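Long-range contacts in glycoside hydrolase family protein (Novosphingobium sp. PP1Y, PDB 6Q2F), which probably hydrolyses terminal alpha-L-rhamnose residues from rhamnosylated glycosides, as a glycoside hydrolase of the alpha-L-rhamnosidase family: residues L150-A161 with H437-L448; Q980-L988 with I1133-E1141. All blocks are in the same frame, centred on the assembly; numbering follows the deposited sequence.

Contact 1: residues L150-A161 with H437-L448; sequences LKKLVWSETTLA and HWRVLRLGYSLL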
loop_
_atom_site.group_PDB
_atom_site.type_symbol
_atom_site.label_atom_id
_atom_site.label_comp_id
_atom_site.label_asym_id
_atom_site.label_seq_id
_atom_site.Cartn_x
_atom_site.Cartn_y
_atom_site.Cartn_z
ATOM N N LEU A 150 1.035 -15.745 16.159
ATOM C CA LEU A 150 1.169 -16.272 14.808
ATOM C C LEU A 150 1.920 -17.597 14.841
ATOM O O LEU A 150 2.873 -17.762 15.599
ATOM C CB LEU A 150 1.897 -15.265 13.919
ATOM C CG LEU A 150 1.088 -14.034 13.487
ATOM C CD1 LEU A 150 2.041 -12.928 13.075
ATOM C CD2 LEU A 150 0.165 -14.413 12.330
ATOM N N LYS A 151 1.481 -18.545 14.012
ATOM C CA LYS A 151 1.959 -19.922 14.057
ATOM C C LYS A 151 2.471 -20.369 12.693
ATOM O O LYS A 151 1.898 -20.025 11.654
ATOM C CB LYS A 151 0.858 -20.884 14.482
ATOM C CG LYS A 151 0.294 -20.630 15.854
ATOM C CD LYS A 151 -1.010 -21.400 16.003
ATOM C CE LYS A 151 -1.755 -20.996 17.244
ATOM N NZ LYS A 151 -2.376 -19.653 17.056
ATOM N N LYS A 152 3.513 -21.197 12.712
ATOM C CA LYS A 152 4.037 -21.849 11.522
ATOM C C LYS A 152 4.027 -23.355 11.740
ATOM O O LYS A 152 4.256 -23.836 12.855
ATOM C CB LYS A 152 5.478 -21.413 11.228
ATOM C CG LYS A 152 6.397 -21.679 12.435
ATOM C CD LYS A 152 7.835 -21.730 12.067
ATOM C CE LYS A 152 8.650 -22.239 13.236
ATOM N NZ LYS A 152 8.537 -21.393 14.446
ATOM N N LEU A 153 3.805 -24.092 10.656
ATOM C CA LEU A 153 3.837 -25.546 10.710
ATOM C C LEU A 153 5.275 -26.042 10.883
ATOM O O LEU A 153 6.205 -25.515 10.269
ATOM C CB LEU A 153 3.213 -26.117 9.429
ATOM C CG LEU A 153 2.781 -27.588 9.369
ATOM C CD1 LEU A 153 1.592 -27.854 10.283
ATOM C CD2 LEU A 153 2.457 -27.993 7.929
ATOM N N VAL A 154 5.456 -27.059 11.738
ATOM C CA VAL A 154 6.748 -27.707 11.959
ATOM C C VAL A 154 6.499 -29.206 12.028
ATOM O O VAL A 154 5.365 -29.660 12.190
ATOM C CB VAL A 154 7.465 -27.236 13.251
ATOM C CG1 VAL A 154 8.003 -25.797 13.102
ATOM C CG2 VAL A 154 6.518 -27.330 14.417
ATOM N N TRP A 155 7.573 -29.987 11.926
ATOM C CA TRP A 155 7.368 -31.427 11.843
ATOM C C TRP A 155 8.634 -32.173 12.209
ATOM O O TRP A 155 9.743 -31.654 12.061
ATOM C CB TRP A 155 6.919 -31.858 10.438
ATOM C CG TRP A 155 7.871 -31.429 9.377
ATOM C CD1 TRP A 155 8.920 -32.138 8.881
ATOM C CD2 TRP A 155 7.864 -30.176 8.684
ATOM N NE1 TRP A 155 9.576 -31.400 7.922
ATOM C CE2 TRP A 155 8.943 -30.191 7.782
ATOM C CE3 TRP A 155 7.052 -29.047 8.744
ATOM C CZ2 TRP A 155 9.231 -29.114 6.932
ATOM C CZ3 TRP A 155 7.343 -27.962 7.900
ATOM C CH2 TRP A 155 8.431 -28.012 7.012
ATOM N N SER A 156 8.438 -33.405 12.683
ATOM C CA SER A 156 9.474 -34.419 12.749
ATOM C C SER A 156 9.053 -35.585 11.867
ATOM O O SER A 156 7.868 -35.767 11.575
ATOM C CB SER A 156 9.709 -34.914 14.178
ATOM O OG SER A 156 8.659 -35.782 14.564
ATOM N N GLU A 157 10.040 -36.346 11.430
ATOM C CA GLU A 157 9.859 -37.479 10.556
ATOM C C GLU A 157 10.478 -38.759 11.049
ATOM O O GLU A 157 11.534 -38.772 11.603
ATOM C CB GLU A 157 10.558 -37.200 9.284
ATOM C CG GLU A 157 9.750 -36.530 8.238
ATOM C CD GLU A 157 10.404 -36.682 6.901
ATOM O OE1 GLU A 157 11.117 -37.700 6.700
ATOM O OE2 GLU A 157 10.210 -35.788 6.059
ATOM N N THR A 158 9.809 -39.857 10.805
ATOM C CA THR A 158 10.328 -41.144 11.241
ATOM C C THR A 158 10.018 -42.181 10.170
ATOM O O THR A 158 9.104 -42.008 9.361
ATOM C CB THR A 158 9.729 -41.548 12.605
ATOM O OG1 THR A 158 9.877 -40.459 13.526
ATOM C CG2 THR A 158 10.447 -42.750 13.183
ATOM N N THR A 159 10.806 -43.248 10.149
ATOM C CA THR A 159 10.590 -44.360 9.238
ATOM C C THR A 159 10.250 -45.620 10.026
ATOM O O THR A 159 10.731 -45.815 11.147
ATOM C CB THR A 159 11.817 -44.610 8.365
ATOM O OG1 THR A 159 12.966 -44.767 9.200
ATOM C CG2 THR A 159 12.044 -43.435 7.418
ATOM N N LEU A 160 9.411 -46.470 9.427
ATOM C CA LEU A 160 9.001 -47.745 10.008
ATOM C C LEU A 160 8.989 -48.820 8.932
ATOM O O LEU A 160 8.909 -48.528 7.737
ATOM C CB LEU A 160 7.609 -47.670 10.639
ATOM C CG LEU A 160 7.478 -46.937 11.960
ATOM C CD1 LEU A 160 6.039 -47.047 12.442
ATOM C CD2 LEU A 160 8.455 -47.536 12.966
ATOM N N ALA A 161 9.021 -50.080 9.381
ATOM C CA ALA A 161 9.104 -51.243 8.500
ATOM C C ALA A 161 7.756 -51.661 7.911
ATOM O O ALA A 161 7.648 -51.881 6.701
ATOM C CB ALA A 161 9.724 -52.423 9.252
ATOM N N HIS A 437 8.770 -48.825 2.597
ATOM C CA HIS A 437 8.643 -48.685 4.043
ATOM C C HIS A 437 7.664 -47.571 4.395
ATOM O O HIS A 437 7.145 -46.859 3.527
ATOM C CB HIS A 437 10.008 -48.445 4.702
ATOM C CG HIS A 437 10.637 -47.129 4.366
ATOM N ND1 HIS A 437 11.396 -46.934 3.232
ATOM C CD2 HIS A 437 10.660 -45.953 5.041
ATOM C CE1 HIS A 437 11.840 -45.689 3.210
ATOM N NE2 HIS A 437 11.410 -45.074 4.298
ATOM N N TRP A 438 7.395 -47.446 5.694
ATOM C CA TRP A 438 6.475 -46.443 6.207
ATOM C C TRP A 438 7.211 -45.163 6.575
ATOM O O TRP A 438 8.334 -45.195 7.087
ATOM C CB TRP A 438 5.719 -46.965 7.431
ATOM C CG TRP A 438 4.570 -47.863 7.101
ATOM C CD1 TRP A 438 4.532 -49.229 7.204
ATOM C CD2 TRP A 438 3.287 -47.461 6.606
ATOM N NE1 TRP A 438 3.299 -49.697 6.804
ATOM C CE2 TRP A 438 2.520 -48.632 6.428
ATOM C CE3 TRP A 438 2.712 -46.227 6.295
ATOM C CZ2 TRP A 438 1.211 -48.599 5.958
ATOM C CZ3 TRP A 438 1.411 -46.198 5.824
ATOM C CH2 TRP A 438 0.675 -47.374 5.663
ATOM N N ARG A 439 6.523 -44.060 6.406
ATOM C CA ARG A 439 7.024 -42.792 6.821
ATOM C C ARG A 439 5.968 -42.224 7.717
ATOM O O ARG A 439 4.837 -42.166 7.364
ATOM C CB ARG A 439 7.227 -41.904 5.641
ATOM C CG ARG A 439 8.127 -40.743 5.899
ATOM C CD ARG A 439 8.818 -40.472 4.611
ATOM N NE ARG A 439 9.239 -39.115 4.492
ATOM C CZ ARG A 439 9.579 -38.560 3.343
ATOM N NH1 ARG A 439 9.540 -39.258 2.222
ATOM N NH2 ARG A 439 9.976 -37.301 3.323
ATOM N N VAL A 440 6.380 -41.804 8.891
ATOM C CA VAL A 440 5.475 -41.240 9.839
ATOM C C VAL A 440 5.849 -39.794 10.048
ATOM O O VAL A 440 6.946 -39.474 10.405
ATOM C CB VAL A 440 5.516 -41.984 11.157
ATOM C CG1 VAL A 440 4.470 -41.456 12.099
ATOM C CG2 VAL A 440 5.321 -43.451 10.912
ATOM N N LEU A 441 4.875 -38.945 9.824
ATOM C CA LEU A 441 5.036 -37.532 9.932
ATOM C C LEU A 441 4.295 -36.988 11.119
ATOM O O LEU A 441 3.112 -37.151 11.234
ATOM C CB LEU A 441 4.483 -36.932 8.661
ATOM C CG LEU A 441 4.735 -35.510 8.279
ATOM C CD1 LEU A 441 6.129 -35.137 8.656
ATOM C CD2 LEU A 441 4.576 -35.384 6.796
ATOM N N ARG A 442 5.024 -36.335 11.999
ATOM C CA ARG A 442 4.411 -35.740 13.136
ATOM C C ARG A 442 4.409 -34.249 12.874
ATOM O O ARG A 442 5.429 -33.612 12.845
ATOM C CB ARG A 442 5.124 -36.070 14.428
ATOM C CG ARG A 442 4.456 -35.442 15.621
ATOM C CD ARG A 442 5.044 -35.913 16.923
ATOM N NE ARG A 442 4.502 -35.208 18.057
ATOM C CZ ARG A 442 4.952 -35.336 19.286
ATOM N NH1 ARG A 442 5.953 -36.140 19.538
ATOM N NH2 ARG A 442 4.406 -34.651 20.260
ATOM N N LEU A 443 3.219 -33.719 12.693
ATOM C CA LEU A 443 3.035 -32.305 12.436
ATOM C C LEU A 443 2.717 -31.593 13.740
ATOM O O LEU A 443 1.942 -32.095 14.559
ATOM C CB LEU A 443 1.908 -32.086 11.427
ATOM C CG LEU A 443 2.092 -32.822 10.108
ATOM C CD1 LEU A 443 0.879 -32.576 9.221
ATOM C CD2 LEU A 443 3.364 -32.348 9.432
ATOM N N GLY A 444 3.315 -30.426 13.922
ATOM C CA GLY A 444 2.960 -29.568 15.033
ATOM C C GLY A 444 3.008 -28.134 14.577
ATOM O O GLY A 444 3.169 -27.866 13.380
ATOM N N TYR A 445 2.853 -27.200 15.505
ATOM C CA TYR A 445 3.095 -25.805 15.188
ATOM C C TYR A 445 3.916 -25.166 16.296
ATOM O O TYR A 445 4.011 -25.674 17.421
ATOM C CB TYR A 445 1.786 -25.020 14.960
ATOM C CG TYR A 445 0.945 -24.783 16.197
ATOM C CD1 TYR A 445 1.249 -23.748 17.087
ATOM C CD2 TYR A 445 -0.164 -25.585 16.469
ATOM C CE1 TYR A 445 0.472 -23.527 18.219
ATOM C CE2 TYR A 445 -0.949 -25.367 17.587
ATOM C CZ TYR A 445 -0.627 -24.341 18.461
ATOM O OH TYR A 445 -1.408 -24.133 19.581
ATOM N N SER A 446 4.511 -24.036 15.949
ATOM C CA SER A 446 5.253 -23.235 16.904
ATOM C C SER A 446 5.131 -21.779 16.467
ATOM O O SER A 446 4.535 -21.470 15.434
ATOM C CB SER A 446 6.700 -23.709 17.002
ATOM O OG SER A 446 7.388 -23.455 15.796
ATOM N N LEU A 447 5.685 -20.880 17.270
ATOM C CA LEU A 447 5.469 -19.449 17.097
ATOM C C LEU A 447 6.445 -18.821 16.105
ATOM O O LEU A 447 7.610 -19.217 16.005
ATOM C CB LEU A 447 5.585 -18.739 18.444
ATOM C CG LEU A 447 4.560 -19.208 19.478
ATOM C CD1 LEU A 447 4.601 -18.298 20.680
ATOM C CD2 LEU A 447 3.144 -19.254 18.848
ATOM N N LEU A 448 5.942 -17.826 15.365
ATOM C CA LEU A 448 6.813 -16.914 14.625
ATOM C C LEU A 448 7.565 -15.979 15.566
ATOM O O LEU A 448 8.721 -15.626 15.308
ATOM C CB LEU A 448 5.992 -16.073 13.653
ATOM C CG LEU A 448 6.086 -16.348 12.163
ATOM C CD1 LEU A 448 5.600 -17.755 11.895
ATOM C CD2 LEU A 448 5.228 -15.311 11.412
HETATM O O HOH W 1 7.628 -38.520 13.139
#

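Contact 2: residues Q980-L988 with I1133-E1141; sequences QGERAVATL and IGPVRLIEE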
loop_
_atom_site.group_PDB
_atom_site.type_symbol
_atom_site.label_atom_id
_atom_site.label_comp_id
_atom_site.label_asym_id
_atom_site.label_seq_id
_atom_site.Cartn_x
_atom_site.Cartn_y
_atom_site.Cartn_z
ATOM N N GLN A 980 -11.297 36.598 -24.032
ATOM C CA GLN A 980 -10.814 37.502 -23.000
ATOM C C GLN A 980 -9.322 37.702 -23.214
ATOM O O GLN A 980 -8.554 36.731 -23.210
ATOM C CB GLN A 980 -11.103 36.948 -21.603
ATOM C CG GLN A 980 -12.559 36.515 -21.395
ATOM C CD GLN A 980 -13.125 36.922 -20.038
ATOM O OE1 GLN A 980 -13.074 36.157 -19.074
ATOM N NE2 GLN A 980 -13.682 38.131 -19.965
ATOM N N GLY A 981 -8.918 38.950 -23.422
ATOM C CA GLY A 981 -7.513 39.267 -23.525
ATOM C C GLY A 981 -6.902 39.657 -22.187
ATOM O O GLY A 981 -7.598 40.075 -21.265
ATOM N N GLU A 982 -5.587 39.488 -22.091
ATOM C CA GLU A 982 -4.809 39.930 -20.942
ATOM C C GLU A 982 -4.101 41.227 -21.298
ATOM O O GLU A 982 -3.662 41.412 -22.438
ATOM C CB GLU A 982 -3.765 38.887 -20.537
ATOM C CG GLU A 982 -3.978 38.246 -19.194
ATOM C CD GLU A 982 -2.817 37.348 -18.803
ATOM O OE1 GLU A 982 -1.670 37.843 -18.705
ATOM O OE2 GLU A 982 -3.056 36.136 -18.608
ATOM N N ARG A 983 -3.976 42.120 -20.324
ATOM C CA ARG A 983 -3.255 43.362 -20.569
ATOM C C ARG A 983 -2.570 43.806 -19.289
ATOM O O ARG A 983 -3.244 44.120 -18.301
ATOM C CB ARG A 983 -4.192 44.454 -21.093
ATOM C CG ARG A 983 -3.512 45.802 -21.217
ATOM C CD ARG A 983 -4.310 46.780 -22.067
ATOM N NE ARG A 983 -3.982 48.165 -21.729
ATOM C CZ ARG A 983 -2.953 48.848 -22.230
ATOM N NH1 ARG A 983 -2.133 48.285 -23.110
ATOM N NH2 ARG A 983 -2.744 50.105 -21.855
ATOM N N ALA A 984 -1.238 43.821 -19.313
ATOM C CA ALA A 984 -0.474 44.413 -18.223
ATOM C C ALA A 984 -0.795 45.895 -18.118
ATOM O O ALA A 984 -0.784 46.618 -19.111
ATOM C CB ALA A 984 1.025 44.198 -18.439
ATOM N N VAL A 985 -1.113 46.330 -16.904
ATOM C CA VAL A 985 -1.519 47.699 -16.631
ATOM C C VAL A 985 -0.430 48.466 -15.894
ATOM O O VAL A 985 -0.224 49.661 -16.138
ATOM C CB VAL A 985 -2.846 47.698 -15.833
ATOM C CG1 VAL A 985 -3.259 49.107 -15.413
ATOM C CG2 VAL A 985 -3.946 47.035 -16.658
ATOM N N ALA A 986 0.293 47.783 -15.008
ATOM C CA ALA A 986 1.426 48.361 -14.307
ATOM C C ALA A 986 2.272 47.231 -13.747
ATOM O O ALA A 986 1.788 46.112 -13.540
ATOM C CB ALA A 986 0.978 49.302 -13.183
ATOM N N THR A 987 3.547 47.536 -13.526
ATOM C CA THR A 987 4.440 46.682 -12.761
ATOM C C THR A 987 4.694 47.372 -11.432
ATOM O O THR A 987 5.113 48.535 -11.405
ATOM C CB THR A 987 5.753 46.437 -13.502
ATOM O OG1 THR A 987 5.513 45.611 -14.648
ATOM C CG2 THR A 987 6.764 45.755 -12.578
ATOM N N LEU A 988 4.450 46.694 -10.330
ATOM C CA LEU A 988 4.694 47.302 -9.051
ATOM C C LEU A 988 6.146 47.123 -8.682
ATOM O O LEU A 988 6.479 46.337 -7.848
ATOM C CB LEU A 988 3.804 46.713 -7.993
ATOM C CG LEU A 988 2.336 46.842 -8.298
ATOM C CD1 LEU A 988 1.522 46.569 -7.077
ATOM C CD2 LEU A 988 1.995 48.208 -8.825
ATOM N N ILE A 1133 9.639 37.561 -4.952
ATOM C CA ILE A 1133 10.658 37.801 -5.964
ATOM C C ILE A 1133 10.110 38.613 -7.145
ATOM O O ILE A 1133 10.834 39.410 -7.738
ATOM C CB ILE A 1133 11.239 36.451 -6.409
ATOM C CG1 ILE A 1133 11.977 35.785 -5.245
ATOM C CG2 ILE A 1133 12.147 36.607 -7.621
ATOM C CD1 ILE A 1133 12.276 34.313 -5.472
ATOM N N GLY A 1134 8.843 38.424 -7.500
ATOM C CA GLY A 1134 8.250 39.152 -8.604
ATOM C C GLY A 1134 8.632 38.709 -10.009
ATOM O O GLY A 1134 9.119 37.593 -10.211
ATOM N N PRO A 1135 8.396 39.586 -11.004
ATOM C CA PRO A 1135 7.824 40.924 -10.822
ATOM C C PRO A 1135 6.335 40.882 -10.459
ATOM O O PRO A 1135 5.629 39.916 -10.788
ATOM C CB PRO A 1135 8.039 41.579 -12.189
ATOM C CG PRO A 1135 7.935 40.430 -13.149
ATOM C CD PRO A 1135 8.498 39.218 -12.426
ATOM N N VAL A 1136 5.881 41.909 -9.749
ATOM C CA VAL A 1136 4.491 42.031 -9.334
ATOM C C VAL A 1136 3.785 42.926 -10.345
ATOM O O VAL A 1136 4.185 44.082 -10.546
ATOM C CB VAL A 1136 4.373 42.600 -7.913
ATOM C CG1 VAL A 1136 2.908 42.667 -7.501
ATOM C CG2 VAL A 1136 5.187 41.756 -6.912
ATOM N N ARG A 1137 2.731 42.403 -10.972
ATOM C CA ARG A 1137 2.071 43.095 -12.069
ATOM C C ARG A 1137 0.569 43.161 -11.846
ATOM O O ARG A 1137 -0.036 42.230 -11.298
ATOM C CB ARG A 1137 2.355 42.411 -13.402
ATOM C CG ARG A 1137 3.818 42.296 -13.728
ATOM C CD ARG A 1137 3.977 41.702 -15.100
ATOM N NE ARG A 1137 3.263 40.444 -15.189
ATOM C CZ ARG A 1137 3.070 39.777 -16.318
ATOM N NH1 ARG A 1137 3.552 40.260 -17.456
ATOM N NH2 ARG A 1137 2.402 38.631 -16.302
ATOM N N LEU A 1138 -0.016 44.280 -12.253
ATOM C CA LEU A 1138 -1.459 44.422 -12.351
ATOM C C LEU A 1138 -1.863 44.114 -13.780
ATOM O O LEU A 1138 -1.245 44.609 -14.729
ATOM C CB LEU A 1138 -1.906 45.838 -11.980
ATOM C CG LEU A 1138 -2.160 46.172 -10.507
ATOM C CD1 LEU A 1138 -1.163 45.500 -9.617
ATOM C CD2 LEU A 1138 -2.100 47.671 -10.303
ATOM N N ILE A 1139 -2.902 43.292 -13.933
ATOM C CA ILE A 1139 -3.315 42.780 -15.233
ATOM C C ILE A 1139 -4.828 42.903 -15.371
ATOM O O ILE A 1139 -5.578 42.409 -14.520
ATOM C CB ILE A 1139 -2.878 41.316 -15.416
ATOM C CG1 ILE A 1139 -1.352 41.187 -15.374
ATOM C CG2 ILE A 1139 -3.413 40.774 -16.725
ATOM C CD1 ILE A 1139 -0.903 39.717 -15.347
ATOM N N GLU A 1140 -5.274 43.510 -16.455
ATOM C CA GLU A 1140 -6.682 43.654 -16.733
ATOM C C GLU A 1140 -7.154 42.718 -17.832
ATOM O O GLU A 1140 -6.421 42.391 -18.730
ATOM C CB GLU A 1140 -6.989 45.083 -17.156
ATOM C CG GLU A 1140 -7.081 46.056 -16.002
ATOM C CD GLU A 1140 -7.549 47.453 -16.380
ATOM O OE1 GLU A 1140 -6.701 48.375 -16.368
ATOM O OE2 GLU A 1140 -8.744 47.621 -16.677
ATOM N N GLU A 1141 -8.403 42.298 -17.750
ATOM C CA GLU A 1141 -9.017 41.452 -18.775
ATOM C C GLU A 1141 -9.675 42.293 -19.868
ATOM O O GLU A 1141 -9.089 42.547 -20.923
ATOM C CB GLU A 1141 -10.056 40.522 -18.155
ATOM C CG GLU A 1141 -11.328 41.241 -17.706
ATOM C CD GLU A 1141 -12.425 40.274 -17.262
ATOM O OE1 GLU A 1141 -12.373 39.088 -17.656
ATOM O OE2 GLU A 1141 -13.338 40.693 -16.514
HETATM O O HOH W 2 -10.368 41.438 -23.023
HETATM O O HOH W 3 7.547 44.160 -9.262
#

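Contact 1: residues L150-A161 with H437-L448
One face of the Tyr445 ring carries the aliphatic chain of Lys151. Lys151 CD stands 3.6 Å from the centroid of the Tyr445 ring, 22° off its normal, a CH-pi contact. The two side chains lie alongside and point the same way. The lysine chain bends at its last torsion, and NZ makes a salt bridge with Asp465. Glu157 OE2 sits at the edge of the Arg439 guanidinium, in its plane, while the carboxylate is turned 48° from it. Arg439 NH2 reaches Glu157 OE2 at 3.1 Å with a nearly straight N-H (175°), but meets the carboxylate from above its plane. The second bond, from Arg439 NE to Glu157 OE1, is weak, so the NH2 bond is the firmer. The His437 ring is approached obliquely by Thr159 CG2, 3.6 Å from His437 NE2. His437 ND1 is hydrogen-bonded to Asp218. Trp155 CB rests on Leu443 CD2 at 3.7 Å, and Leu441 CD1 adjoins the same CB.

On the opposite face Lys152 NZ donates to Ser446 OG at 2.7 Å. It also donates to the carbonyls of Thr176 and Gly178, so several oxygens grip this buried amine. Val154 packs over Gly444, its CG2 3.5 Å from Gly444 O. Further along, a water joins Ser156 OG, Thr158 OG1 and Val440 O. Ser156 OG also bonds to Ala171 O.

Between the two sets of side chains runs an antiparallel ladder. Paired backbone bonds link Lys152 with Ser446, Val154 with Gly444, Ser156 with Arg442, Thr158 with Val440 and Leu160 with Trp438. Strand 151-160 is an outermost strand of a four-stranded antiparallel sheet. Strand 436-447 lies inside it, with strand 206-217 on its other flank, where Glu208 forms a salt bridge with Arg442. The Lys151 backbone also bonds to Asn511 and Trp512.

Contact 2: residues Q980-L988 with I1133-E1141
Leu988 and Leu1138 cross at about a right angle, and Leu988 CD1 meets Leu1138 CD1 at 3.8 Å. Val1136 fills in beside them, its CG1 4.2 Å from Leu988 CB. With CG lying beside the backbone N (chi1 -58°), Leu988 sends CD1 to both neighbours. Phe1035 touches both leucines, and Leu1049 touches Leu1138 and Val1136. Together they make an apolar cluster.

The next bump is Val985. Its CG2 wedges against the Glu1140 side chain, 3.3 Å from Glu1140 CG. The carboxylate beyond makes a salt bridge with Arg1045. On the Ala984 side of the sheet, Ile1139 CG2 lies against Glu982 CG at 3.6 Å, and the small Ala984 adds little bulk next to it. Thr987 OG1 borders Arg1137 CG.

The register shifts by one between Ala984 and Ala986. Val985 and Ala986 both face Leu1138, a classic beta bulge. Val985 N donates to Leu1138 O at 2.8 Å, while Leu1138 N donates to Ala986 O at 2.9 Å. The backbone N and O of Leu1138 are both used despite the extra residue. At the two ends waters join the strands, one between Gly981 N and Glu1141 O, the other between Leu988 O and Val1136 N.

The edge strand 983-987 and strand 1131-1140 share a four-stranded antiparallel sheet. With the six-stranded sheet that supplies Phe1035 this probably forms a beta-sandwich, as in galactose-binding-like domains.

How the contacts relate
Contact 1 and contact 2 lie on opposite sides of the chain's centre, with their own centres about 81 Å apart. These centres are about 36 Å and 45 Å from the centre of the chain. Their nearest atoms are still about 52 Å from each other, so neither touches the other. They follow in series along the chain: contact 1 closes before contact 2 opens. Both join an outermost strand to its inner antiparallel neighbour in a four-stranded sheet with strand order 1-4-2-3. Contact 1 is largely buried, whereas contact 2 is more exposed. The sodium ion is held by Asp503, Ser504, Glu583, Glu586 and Glu644. None of these residues belongs to either contact.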